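Local structure of serine repeat antigen 5 (Plasmodium falciparum, 6X42) at residues E101-Q104 and I105-D108; A191-A195 and E196-G200. The protein is a papain-family serine repeat antigen of the malaria parasite, probably a pseudoenzyme that keeps the protease fold and prodomain rather than an ordinary active protease. All coordinates share one frame; numbering follows the deposited sequence.

Contact 1 (E101-Q104 and I105-D108); sequences EFLQ and IIED
Successive turns of an amphipathic alpha-helix, 99-109, meet here, Phe102 against Ile106 on the buried side and Gln104 with Asp108 on the exposed one. The backbone holds them in step through four i to i+4 hydrogen bonds, from Ile105 N to Glu101 O at 3.0 Å through to Asp108 N and Gln104 O. The Phe102 ring swings away from its own backbone N (chi1 -179°), and one corner, CE2, lies 3.6 Å from the terminal CD1 of Ile106, which approaches the ring obliquely. A similar i to i+4 step places Ile105 CD1 4.0 Å from Glu101 CG, against the aliphatic part of a side chain whose carboxylate is engaged by Ser97 and Arg92. On the polar side Gln104 bends at chi2 (66°) and brings NE2 to 3.4 Å from Asp108 OD2; the hydrogen bond is weak, with amide and carboxylate planes 53° apart. Glu107 directs its carboxylate to His147. Phe102 and Ile106 both rest on Leu62 of helix 53-68, Phe102 and Ile105 reach Val81 of helix 78-83, and Leu103, Ile106 and Glu107 touch Ile145 of strand 144-145.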
loop_
_atom_site.group_PDB
_atom_site.type_symbol
_atom_site.label_atom_id
_atom_site.label_comp_id
_atom_site.label_asym_id
_atom_site.label_seq_id
_atom_site.Cartn_x
_atom_site.Cartn_y
_atom_site.Cartn_z
ATOM N N GLU A 101 -11.644 6.199 -2.894
ATOM C CA GLU A 101 -12.636 6.447 -1.855
ATOM C C GLU A 101 -11.962 6.729 -0.516
ATOM O O GLU A 101 -12.459 7.526 0.287
ATOM C CB GLU A 101 -13.662 5.319 -1.710
ATOM C CG GLU A 101 -14.721 5.755 -0.664
ATOM C CD GLU A 101 -15.835 4.762 -0.327
ATOM O OE1 GLU A 101 -15.838 3.605 -0.793
ATOM O OE2 GLU A 101 -16.743 5.167 0.431
ATOM N N PHE A 102 -10.834 6.073 -0.250
ATOM C CA PHE A 102 -10.083 6.346 0.970
ATOM C C PHE A 102 -9.791 7.835 1.109
ATOM O O PHE A 102 -10.015 8.435 2.171
ATOM C CB PHE A 102 -8.811 5.502 0.965
ATOM C CG PHE A 102 -7.964 5.668 2.175
ATOM C CD1 PHE A 102 -8.080 4.784 3.255
ATOM C CD2 PHE A 102 -6.996 6.655 2.230
ATOM C CE1 PHE A 102 -7.288 4.932 4.373
ATOM C CE2 PHE A 102 -6.196 6.796 3.343
ATOM C CZ PHE A 102 -6.340 5.932 4.423
ATOM N N LEU A 103 -9.302 8.460 0.042
ATOM C CA LEU A 103 -9.029 9.887 0.130
ATOM C C LEU A 103 -10.303 10.701 0.344
ATOM O O LEU A 103 -10.290 11.714 1.048
ATOM C CB LEU A 103 -8.316 10.364 -1.126
ATOM C CG LEU A 103 -6.881 9.890 -1.287
ATOM C CD1 LEU A 103 -6.343 10.462 -2.583
ATOM C CD2 LEU A 103 -5.991 10.308 -0.143
ATOM N N GLN A 104 -11.409 10.295 -0.276
ATOM C CA GLN A 104 -12.658 11.029 -0.098
ATOM C C GLN A 104 -13.108 11.013 1.352
ATOM O O GLN A 104 -13.650 12.005 1.851
ATOM C CB GLN A 104 -13.736 10.413 -0.980
ATOM C CG GLN A 104 -14.943 11.315 -1.135
ATOM C CD GLN A 104 -14.606 12.607 -1.899
ATOM O OE1 GLN A 104 -13.924 12.577 -2.927
ATOM N NE2 GLN A 104 -15.065 13.738 -1.385
ATOM N N ILE A 105 -12.906 9.894 2.044
ATOM C CA ILE A 105 -13.279 9.807 3.449
ATOM C C ILE A 105 -12.443 10.765 4.284
ATOM O O ILE A 105 -12.974 11.471 5.156
ATOM C CB ILE A 105 -13.146 8.347 3.923
ATOM C CG1 ILE A 105 -14.231 7.505 3.252
ATOM C CG2 ILE A 105 -13.207 8.258 5.446
ATOM C CD1 ILE A 105 -13.919 6.058 3.213
ATOM N N ILE A 106 -11.136 10.829 4.017
ATOM C CA ILE A 106 -10.293 11.834 4.671
ATOM C C ILE A 106 -10.805 13.242 4.398
ATOM O O ILE A 106 -10.848 14.083 5.296
ATOM C CB ILE A 106 -8.828 11.702 4.222
ATOM C CG1 ILE A 106 -8.249 10.405 4.729
ATOM C CG2 ILE A 106 -8.010 12.906 4.727
ATOM C CD1 ILE A 106 -6.835 10.197 4.258
ATOM N N GLU A 107 -11.123 13.547 3.137
ATOM C CA GLU A 107 -11.608 14.893 2.826
ATOM C C GLU A 107 -12.886 15.201 3.590
ATOM O O GLU A 107 -13.082 16.324 4.071
ATOM C CB GLU A 107 -11.876 15.017 1.328
ATOM C CG GLU A 107 -10.688 14.684 0.430
ATOM C CD GLU A 107 -9.885 15.897 0.010
ATOM O OE1 GLU A 107 -10.103 16.980 0.577
ATOM O OE2 GLU A 107 -9.049 15.765 -0.904
ATOM N N ASP A 108 -13.782 14.217 3.692
ATOM C CA ASP A 108 -15.094 14.456 4.280
ATOM C C ASP A 108 -15.038 14.553 5.800
ATOM O O ASP A 108 -15.848 15.271 6.398
ATOM C CB ASP A 108 -16.063 13.331 3.886
ATOM C CG ASP A 108 -16.431 13.353 2.405
ATOM O OD1 ASP A 108 -16.942 12.334 1.894
ATOM O OD2 ASP A 108 -16.212 14.394 1.749
#

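Contact 2 (A191-A195 and E196-G200); sequences AYIKA and ENVMG. With CA (calcium ion), chain B.
Two consecutive side chains, Glu196 and Asn197, share a calcium ion just where the chain leaves a strand and coils into a 3-10 turn, and the backbone N of Lys194 is tied to Asn197 through water. The ion is held by Glu196 OE2 at 2.3 Å and Asn197 OD1 at 2.4 Å, with a water and Asp214 among its other ligands. Glu196 CG sits between its own backbone N and carbonyl carbon (chi1 75°), and the chain then runs out straight to the metal. In one of its two conformers Lys194, also extended, crosses it at a slant, Lys194 CD lying 4.0 Å from Glu196 CD. No salt bridge forms in that conformer: Lys194 NZ stays 4.3 Å from Glu196 OE1, and a water accepts from NZ and donates to OE2, the oxygen that binds calcium. The metal, and the ammonium when so placed, would probably stabilise the carboxylate in its charged form. Asn197 gives OD1 to the metal, while its ND2 donates to another water, 2.9 Å away, which also accepts from Lys194 N; together they probably fix the amide's rotation. In the backbone of the turn, Asn197 N bonds to Lys194 O at 2.9 Å and Val198 N to Ala195 O at 3.1 Å. Each donor lies above the carbonyl plane, by 41° and 50°, in keeping with the tight i to i+3 coil. On the buried side Ile193 CD1 meets Val198 CG1 at 3.7 Å, the side chains crossing at about a right angle. Strand 189-193, which leads into the turn, lies antiparallel between strands 219-230 and 273-280; Ile193 packs on Val221 of the former, while Val198 is covered by Phe203, Trp246 and Phe270 from loops.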
loop_
_atom_site.group_PDB
_atom_site.type_symbol
_atom_site.label_atom_id
_atom_site.label_comp_id
_atom_site.label_asym_id
_atom_site.label_seq_id
_atom_site.Cartn_x
_atom_site.Cartn_y
_atom_site.Cartn_z
ATOM N N ALA A 191 -0.245 -0.995 -4.288
ATOM C CA ALA A 191 -0.267 -1.803 -5.503
ATOM C C ALA A 191 -1.499 -2.684 -5.508
ATOM O O ALA A 191 -1.922 -3.170 -4.450
ATOM C CB ALA A 191 0.990 -2.679 -5.644
ATOM N N TYR A 192 -2.054 -2.939 -6.680
ATOM C CA TYR A 192 -3.227 -3.824 -6.831
ATOM C C TYR A 192 -2.787 -5.128 -7.466
ATOM O O TYR A 192 -2.030 -5.074 -8.383
ATOM C CB TYR A 192 -4.369 -3.186 -7.624
ATOM C CG TYR A 192 -5.441 -2.686 -6.695
ATOM C CD1 TYR A 192 -5.468 -1.368 -6.283
ATOM C CD2 TYR A 192 -6.360 -3.558 -6.139
ATOM C CE1 TYR A 192 -6.419 -0.917 -5.387
ATOM C CE2 TYR A 192 -7.315 -3.125 -5.236
ATOM C CZ TYR A 192 -7.349 -1.796 -4.864
ATOM O OH TYR A 192 -8.283 -1.353 -3.976
ATOM N N ILE A 193 -3.233 -6.237 -6.912
ATOM C CA ILE A 193 -3.029 -7.582 -7.421
ATOM C C ILE A 193 -4.369 -8.313 -7.405
ATOM O O ILE A 193 -5.350 -7.860 -6.822
ATOM C CB ILE A 193 -1.977 -8.366 -6.601
ATOM C CG1 ILE A 193 -2.436 -8.600 -5.151
ATOM C CG2 ILE A 193 -0.649 -7.616 -6.612
ATOM C CD1 ILE A 193 -1.538 -9.588 -4.398
ATOM N N LYS A 194 -4.405 -9.473 -8.051
ATOM C CA LYS A 194 -5.535 -10.385 -7.912
ATOM C C LYS A 194 -5.198 -11.353 -6.783
ATOM O O LYS A 194 -4.176 -12.050 -6.839
ATOM C CB LYS A 194 -5.854 -11.110 -9.223
ATOM C CG LYS A 194 -7.314 -11.583 -9.282
ATOM C CD LYS A 194 -7.712 -12.091 -10.654
ATOM C CE LYS A 194 -9.215 -12.236 -10.781
ATOM N NZ LYS A 194 -9.567 -12.789 -12.117
ATOM N N ALA A 195 -6.045 -11.377 -5.749
ATOM C CA ALA A 195 -5.731 -12.133 -4.536
ATOM C C ALA A 195 -5.475 -13.603 -4.844
ATOM O O ALA A 195 -4.630 -14.240 -4.195
ATOM C CB ALA A 195 -6.859 -12.011 -3.510
ATOM N N GLU A 196 -6.211 -14.165 -5.811
ATOM C CA GLU A 196 -6.009 -15.570 -6.146
ATOM C C GLU A 196 -4.540 -15.883 -6.397
ATOM O O GLU A 196 -4.082 -16.994 -6.113
ATOM C CB GLU A 196 -6.846 -15.966 -7.373
ATOM C CG GLU A 196 -6.295 -15.467 -8.706
ATOM C CD GLU A 196 -7.063 -15.939 -9.935
ATOM O OE1 GLU A 196 -8.298 -16.157 -9.836
ATOM O OE2 GLU A 196 -6.441 -16.016 -11.021
ATOM N N ASN A 197 -3.798 -14.919 -6.942
ATOM C CA ASN A 197 -2.455 -15.181 -7.419
ATOM C C ASN A 197 -1.477 -15.462 -6.297
ATOM O O ASN A 197 -0.422 -16.049 -6.562
ATOM C CB ASN A 197 -1.947 -14.036 -8.285
ATOM C CG ASN A 197 -2.671 -13.972 -9.613
ATOM O OD1 ASN A 197 -3.192 -14.987 -10.073
ATOM N ND2 ASN A 197 -2.724 -12.812 -10.226
ATOM N N VAL A 198 -1.802 -15.085 -5.056
ATOM C CA VAL A 198 -0.936 -15.345 -3.903
ATOM C C VAL A 198 -1.468 -16.457 -3.020
ATOM O O VAL A 198 -0.946 -16.672 -1.916
ATOM C CB VAL A 198 -0.629 -14.064 -3.098
ATOM C CG1 VAL A 198 -0.055 -12.981 -3.997
ATOM C CG2 VAL A 198 -1.857 -13.539 -2.367
ATOM N N MET A 199 -2.450 -17.223 -3.508
ATOM C CA MET A 199 -3.097 -18.282 -2.746
ATOM C C MET A 199 -2.400 -19.631 -2.855
ATOM O O MET A 199 -2.776 -20.561 -2.129
ATOM C CB MET A 199 -4.534 -18.462 -3.233
ATOM C CG MET A 199 -5.431 -17.299 -2.947
ATOM S SD MET A 199 -5.671 -17.003 -1.202
ATOM C CE MET A 199 -6.984 -15.779 -1.301
ATOM N N GLY A 200 -1.424 -19.768 -3.752
ATOM C CA GLY A 200 -0.751 -21.048 -3.900
ATOM C C GLY A 200 -0.012 -21.441 -2.635
ATOM O O GLY A 200 0.477 -20.605 -1.869
HETATM CA CA CA B . -4.359 -15.746 -11.998
HETATM O O HOH W 1 -2.124 -10.004 -9.781
HETATM O O HOH W 2 -8.400 -15.192 -13.109
HETATM O O HOH W 3 -2.085 -15.656 -12.861
#

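Both contacts are local, partly buried foldings of one chain within the papain-family region, and illustrate how secondary structure sets the chemistry. Contact 1 lies along a regular helix with i to i+4 bonds, whose sequence puts apolar side chains toward other helices and a short strand and polar ones at the surface. Contact 2 marks the end of a sheet strand, where i to i+3 bonds make a tighter coil and acidic and amide oxygens gather round a metal. Apolar contacts occur in each, but the polar groups of contact 2 are organised by calcium and water. No element is shared; the centres of contact 1 and contact 2 lie about 25 Å apart, their nearest atoms about 8 Å.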